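Local coordinates for protein probable methyltransferase (Bordetella pertussis, PDB 3KTY) that probably transfers methyl groups from S-adenosylmethionine to RNA, this chain being the SpoU-type methyltransferase domain of a longer TrmH-family protein, at residues A[10-15]-A[80-85]; A[110-115]-A[119-124]. One frame throughout, in Å; residues are numbered along the deposited sequence.

Contact 1 (10-15 with 80-85) lies on the surface and contact 2 (110-115 with 119-124) is mostly buried, though their centres are only about 8 Å apart. Both reach the same parallel sheet: strand 121-125, which belongs to contact 2, runs between strands 11-16 and 84-89, on which the segments of contact 1 lie. Contact 1 therefore reaches over a strand, with an arginine's long side chain meeting a proline and a valine. Contact 2 packs a helix end against the start of the middle strand, with a leucine, a valine and a histidine in close touch. Neither has a hydrogen bond between its own segments; Thr83 and Arg10 of contact 1 provide polar links to contact 2.

Contact 1 (A[10-15]-A[80-85]); sequences RVRFIM and APVTLA
Arg12 meets Pro81 and Val82 through its guanidinium end, and the contact is one of packing: no hydrogen bond or salt bridge joins 10-15 to 80-85. The closest approach is Arg12 NH2 to Pro81 CG, at 3.4 Å, where a nitrogen of the guanidinium rests against the outer corner of the pyrrolidine ring. The two side chains cross at about a right angle; Pro81 CD is farther from Arg12 NH2, at 4.2 Å. Farther back along the same side chain, Arg12 NE lies 4.3 Å from Val82 CG2. Both partners come at the guanidinium obliquely. Bends at chi2 (128°) and chi3 (105°) carry this group away from the strand backbone and over to the loop.

The backbones themselves stay apart, with Arg12 CA 8.5 Å from Val82 CA, because strand 121-125 is inserted between them. In this parallel sheet of the SPOUT alpha/beta fold, Arg12 bonds through its backbone to Val121 and Ile123, while Leu84 bonds to Val120 and Ala122 on the far edge of the same strand. Pro81 and Val82 belong to the loop that leads from helix 75-79 into strand 84-89, so the arginine reaches across one strand, 121-125, near the amino ends of the strands.

A looser apolar approach sits deeper. Ile14 points toward the loop from the same side of its strand as Arg12, and Ile14 CD1 stops 4.9 Å short of Val82 CG2; Leu75, Ala78 and Leu79 of helix 75-79 pack on this isoleucine. Val120 and Glu38 touch the Arg12 side chain, whereas Pro81 is exposed, which leaves the guanidinium end of the contact near solvent.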
loop_
_atom_site.group_PDB
_atom_site.type_symbol
_atom_site.label_atom_id
_atom_site.label_comp_id
_atom_site.label_asym_id
_atom_site.label_seq_id
_atom_site.Cartn_x
_atom_site.Cartn_y
_atom_site.Cartn_z
ATOM N N ARG A 10 -4.890 14.697 -13.394
ATOM C CA ARG A 10 -4.771 15.970 -12.676
ATOM C C ARG A 10 -4.186 15.821 -11.294
ATOM O O ARG A 10 -4.177 16.775 -10.486
ATOM C CB ARG A 10 -6.138 16.647 -12.605
ATOM C CG ARG A 10 -6.619 17.110 -13.968
ATOM C CD ARG A 10 -8.087 17.401 -13.874
ATOM N NE ARG A 10 -8.369 18.474 -12.932
ATOM C CZ ARG A 10 -9.597 18.845 -12.600
ATOM N NH1 ARG A 10 -9.786 19.841 -11.741
ATOM N NH2 ARG A 10 -10.637 18.219 -13.145
ATOM N N VAL A 11 -3.681 14.612 -11.033
ATOM C CA VAL A 11 -2.951 14.340 -9.819
ATOM C C VAL A 11 -1.482 14.070 -10.114
ATOM O O VAL A 11 -1.157 13.283 -11.009
ATOM C CB VAL A 11 -3.580 13.112 -9.035
ATOM C CG1 VAL A 11 -2.702 12.733 -7.875
ATOM C CG2 VAL A 11 -5.030 13.447 -8.543
ATOM N N ARG A 12 -0.600 14.653 -9.314
ATOM C CA ARG A 12 0.849 14.465 -9.503
ATOM C C ARG A 12 1.540 14.028 -8.266
ATOM O O ARG A 12 1.224 14.534 -7.189
ATOM C CB ARG A 12 1.497 15.787 -9.885
ATOM C CG ARG A 12 1.306 16.037 -11.304
ATOM C CD ARG A 12 0.754 17.366 -11.465
ATOM N NE ARG A 12 1.802 18.215 -11.930
ATOM C CZ ARG A 12 1.795 18.830 -13.098
ATOM N NH1 ARG A 12 0.781 18.710 -13.941
ATOM N NH2 ARG A 12 2.821 19.559 -13.402
ATOM N N PHE A 13 2.532 13.147 -8.418
ATOM C CA PHE A 13 3.343 12.678 -7.281
ATOM C C PHE A 13 4.781 13.130 -7.420
ATOM O O PHE A 13 5.476 12.789 -8.373
ATOM C CB PHE A 13 3.284 11.148 -7.148
ATOM C CG PHE A 13 1.880 10.612 -7.017
ATOM C CD1 PHE A 13 1.370 10.264 -5.783
ATOM C CD2 PHE A 13 1.062 10.518 -8.121
ATOM C CE1 PHE A 13 0.068 9.796 -5.652
ATOM C CE2 PHE A 13 -0.221 10.046 -8.009
ATOM C CZ PHE A 13 -0.722 9.692 -6.782
ATOM N N ILE A 14 5.215 13.886 -6.430
ATOM C CA ILE A 14 6.504 14.516 -6.431
ATOM C C ILE A 14 7.466 13.935 -5.407
ATOM O O ILE A 14 7.252 14.050 -4.206
ATOM C CB ILE A 14 6.357 16.034 -6.231
ATOM C CG1 ILE A 14 5.364 16.548 -7.274
ATOM C CG2 ILE A 14 7.749 16.728 -6.382
ATOM C CD1 ILE A 14 5.148 18.050 -7.251
HETATM N N MSE A 15 8.536 13.319 -5.901
HETATM C CA MSE A 15 9.580 12.809 -5.022
HETATM C C MSE A 15 10.756 13.771 -4.923
HETATM O O MSE A 15 11.397 14.074 -5.928
HETATM C CB MSE A 15 10.111 11.490 -5.578
HETATM C CG MSE A 15 9.132 10.322 -5.544
HETATM SE SE MSE A 15 9.935 8.871 -6.578
HETATM C CE MSE A 15 11.138 8.080 -5.208
ATOM N N ALA A 80 4.783 24.927 -9.561
ATOM C CA ALA A 80 4.185 26.036 -10.309
ATOM C C ALA A 80 2.779 25.715 -10.821
ATOM O O ALA A 80 1.890 26.509 -10.636
ATOM C CB ALA A 80 5.089 26.533 -11.445
ATOM N N PRO A 81 2.558 24.551 -11.449
ATOM C CA PRO A 81 1.168 24.425 -11.905
ATOM C C PRO A 81 0.221 23.808 -10.856
ATOM O O PRO A 81 -0.934 23.531 -11.132
ATOM C CB PRO A 81 1.266 23.512 -13.136
ATOM C CG PRO A 81 2.698 22.965 -13.155
ATOM C CD PRO A 81 3.383 23.418 -11.888
ATOM N N VAL A 82 0.672 23.634 -9.638
ATOM C CA VAL A 82 -0.165 22.913 -8.722
ATOM C C VAL A 82 -1.042 23.841 -7.921
ATOM O O VAL A 82 -0.551 24.789 -7.338
ATOM C CB VAL A 82 0.681 22.050 -7.781
ATOM C CG1 VAL A 82 -0.227 21.410 -6.711
ATOM C CG2 VAL A 82 1.434 20.983 -8.605
ATOM N N THR A 83 -2.339 23.536 -7.851
ATOM C CA THR A 83 -3.269 24.345 -7.062
ATOM C C THR A 83 -3.524 23.855 -5.637
ATOM O O THR A 83 -3.932 24.633 -4.787
ATOM C CB THR A 83 -4.608 24.597 -7.801
ATOM O OG1 THR A 83 -5.231 23.352 -8.134
ATOM C CG2 THR A 83 -4.377 25.388 -9.061
ATOM N N LEU A 84 -3.263 22.577 -5.378
ATOM C CA LEU A 84 -3.419 21.997 -4.038
ATOM C C LEU A 84 -2.343 20.923 -3.817
ATOM O O LEU A 84 -2.329 19.886 -4.482
ATOM C CB LEU A 84 -4.823 21.399 -3.851
ATOM C CG LEU A 84 -5.014 20.687 -2.506
ATOM C CD1 LEU A 84 -4.776 21.639 -1.333
ATOM C CD2 LEU A 84 -6.402 19.972 -2.381
ATOM N N ALA A 85 -1.421 21.197 -2.907
ATOM C CA ALA A 85 -0.283 20.337 -2.754
ATOM C C ALA A 85 -0.195 19.852 -1.349
ATOM O O ALA A 85 -0.182 20.653 -0.426
ATOM C CB ALA A 85 0.997 21.041 -3.140
#

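Contact 2 (A[110-115]-A[119-124]); sequences RRHLDD and GVVAIV
His112 reaches from the last turns of helix 102-115 to the backbone and side chains of 119-121. His112 CB points at the strand but is still 4.6 Å from Val121 CG2. With CG anti to the backbone N (chi1 -172°), the imidazole extends past Val121, the two side chains sliding by in opposite directions, and His112 CD2 comes to 4.0 Å from Val121 CG2. At the tip, His112 NE2 sits 3.8 Å from Gly119 CA, an approach that Gly119 permits because it has no side chain. Val120 N lies at the ring's edge, close to its plane, yet the two do not bond directly: Thr83 OG1 hydrogen-bonds to both His112 NE2 and Val120 N, tying the ring to the loop before strand 84-89.

This is the return limb of a beta-alpha-beta crossover, in which helix 102-115 follows strand 100-101 and a short turn delivers the chain into the parallel strand 121-125. Leu113, one residue on, packs beside the histidine. Leu113 CD2 lies 3.7 Å from Val121 CG2 and 3.6 Å from Gly119 O, a carbonyl that accepts a hydrogen bond from Arg10 NE. Val11 and Leu172 also pack on this leucine.

Away from the strand, a salt bridge between residues one helical turn apart joins Arg110 NE to Asp114 OD2 at 2.6 Å, nearly straight at 165°. The carboxylate oxygen lies in the guanidinium plane, but the nitrogen meets it from above the carboxylate plane; Arg110 NH1 bonds to Ala171 O in helix 157-172.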
loop_
_atom_site.group_PDB
_atom_site.type_symbol
_atom_site.label_atom_id
_atom_site.label_comp_id
_atom_site.label_asym_id
_atom_site.label_seq_id
_atom_site.Cartn_x
_atom_site.Cartn_y
_atom_site.Cartn_z
ATOM N N ARG A 110 -10.425 15.322 -3.829
ATOM C CA ARG A 110 -11.581 15.022 -4.666
ATOM C C ARG A 110 -12.442 16.258 -4.835
ATOM O O ARG A 110 -12.911 16.558 -5.924
ATOM C CB ARG A 110 -12.433 13.904 -4.027
ATOM C CG ARG A 110 -13.869 13.842 -4.514
ATOM C CD ARG A 110 -13.904 13.382 -5.935
ATOM N NE ARG A 110 -15.277 13.294 -6.421
ATOM C CZ ARG A 110 -15.947 12.145 -6.539
ATOM N NH1 ARG A 110 -15.381 10.965 -6.191
ATOM N NH2 ARG A 110 -17.180 12.162 -7.020
ATOM N N ARG A 111 -12.645 16.951 -3.725
ATOM C CA ARG A 111 -13.425 18.174 -3.663
ATOM C C ARG A 111 -12.773 19.242 -4.552
ATOM O O ARG A 111 -13.430 19.876 -5.377
ATOM C CB ARG A 111 -13.450 18.661 -2.205
ATOM C CG ARG A 111 -14.793 19.124 -1.680
ATOM C CD ARG A 111 -14.851 19.022 -0.146
ATOM N NE ARG A 111 -14.833 17.625 0.298
ATOM C CZ ARG A 111 -14.242 17.192 1.413
ATOM N NH1 ARG A 111 -14.274 15.892 1.731
ATOM N NH2 ARG A 111 -13.622 18.056 2.215
ATOM N N HIS A 112 -11.468 19.418 -4.387
ATOM C CA HIS A 112 -10.727 20.362 -5.188
ATOM C C HIS A 112 -10.840 20.044 -6.677
ATOM O O HIS A 112 -11.130 20.913 -7.465
ATOM C CB HIS A 112 -9.270 20.407 -4.743
ATOM C CG HIS A 112 -8.477 21.500 -5.392
ATOM N ND1 HIS A 112 -8.605 22.826 -5.030
ATOM C CD2 HIS A 112 -7.537 21.465 -6.373
ATOM C CE1 HIS A 112 -7.792 23.560 -5.771
ATOM N NE2 HIS A 112 -7.146 22.762 -6.602
ATOM N N LEU A 113 -10.634 18.798 -7.069
ATOM C CA LEU A 113 -10.727 18.482 -8.486
ATOM C C LEU A 113 -12.128 18.636 -9.055
ATOM O O LEU A 113 -12.305 18.881 -10.261
ATOM C CB LEU A 113 -10.190 17.089 -8.770
ATOM C CG LEU A 113 -8.711 16.947 -8.398
ATOM C CD1 LEU A 113 -8.207 15.588 -8.807
ATOM C CD2 LEU A 113 -7.879 18.055 -9.052
ATOM N N ASP A 114 -13.124 18.494 -8.186
ATOM C CA ASP A 114 -14.497 18.623 -8.612
ATOM C C ASP A 114 -14.903 20.079 -8.630
ATOM O O ASP A 114 -15.725 20.465 -9.447
ATOM C CB ASP A 114 -15.438 17.839 -7.692
ATOM C CG ASP A 114 -15.529 16.365 -8.057
ATOM O OD1 ASP A 114 -15.008 15.955 -9.118
ATOM O OD2 ASP A 114 -16.124 15.613 -7.267
ATOM N N ASP A 115 -14.343 20.882 -7.726
ATOM C CA ASP A 115 -14.749 22.286 -7.592
ATOM C C ASP A 115 -14.000 23.269 -8.514
ATOM O O ASP A 115 -14.425 24.398 -8.651
ATOM C CB ASP A 115 -14.638 22.756 -6.136
ATOM C CG ASP A 115 -15.671 22.111 -5.228
ATOM O OD1 ASP A 115 -16.599 21.463 -5.753
ATOM O OD2 ASP A 115 -15.559 22.250 -3.987
ATOM N N GLY A 119 -7.887 22.654 -11.588
ATOM C CA GLY A 119 -7.094 22.434 -10.395
ATOM C C GLY A 119 -6.150 21.252 -10.579
ATOM O O GLY A 119 -6.385 20.360 -11.376
ATOM N N VAL A 120 -5.043 21.278 -9.861
ATOM C CA VAL A 120 -4.067 20.235 -9.967
ATOM C C VAL A 120 -3.664 19.903 -8.571
ATOM O O VAL A 120 -3.409 20.790 -7.750
ATOM C CB VAL A 120 -2.810 20.687 -10.714
ATOM C CG1 VAL A 120 -1.774 19.561 -10.680
ATOM C CG2 VAL A 120 -3.173 21.016 -12.116
ATOM N N VAL A 121 -3.606 18.611 -8.292
ATOM C CA VAL A 121 -3.297 18.181 -6.949
ATOM C C VAL A 121 -1.964 17.502 -6.966
ATOM O O VAL A 121 -1.664 16.709 -7.862
ATOM C CB VAL A 121 -4.389 17.206 -6.374
ATOM C CG1 VAL A 121 -3.904 16.554 -5.086
ATOM C CG2 VAL A 121 -5.653 17.959 -6.112
ATOM N N ALA A 122 -1.157 17.805 -5.965
ATOM C CA ALA A 122 0.095 17.097 -5.838
ATOM C C ALA A 122 0.272 16.551 -4.458
ATOM O O ALA A 122 -0.092 17.187 -3.445
ATOM C CB ALA A 122 1.314 17.991 -6.235
ATOM N N ILE A 123 0.847 15.354 -4.446
ATOM C CA ILE A 123 1.394 14.744 -3.254
ATOM C C ILE A 123 2.893 14.847 -3.295
ATOM O O ILE A 123 3.508 14.423 -4.259
ATOM C CB ILE A 123 1.053 13.263 -3.221
ATOM C CG1 ILE A 123 -0.458 13.102 -3.353
ATOM C CG2 ILE A 123 1.491 12.656 -1.864
ATOM C CD1 ILE A 123 -1.201 13.761 -2.223
ATOM N N VAL A 124 3.473 15.391 -2.237
ATOM C CA VAL A 124 4.912 15.629 -2.145
ATOM C C VAL A 124 5.628 14.784 -1.092
ATOM O O VAL A 124 5.374 14.923 0.105
ATOM C CB VAL A 124 5.171 17.128 -1.799
ATOM C CG1 VAL A 124 6.688 17.458 -1.797
ATOM C CG2 VAL A 124 4.417 18.047 -2.763
#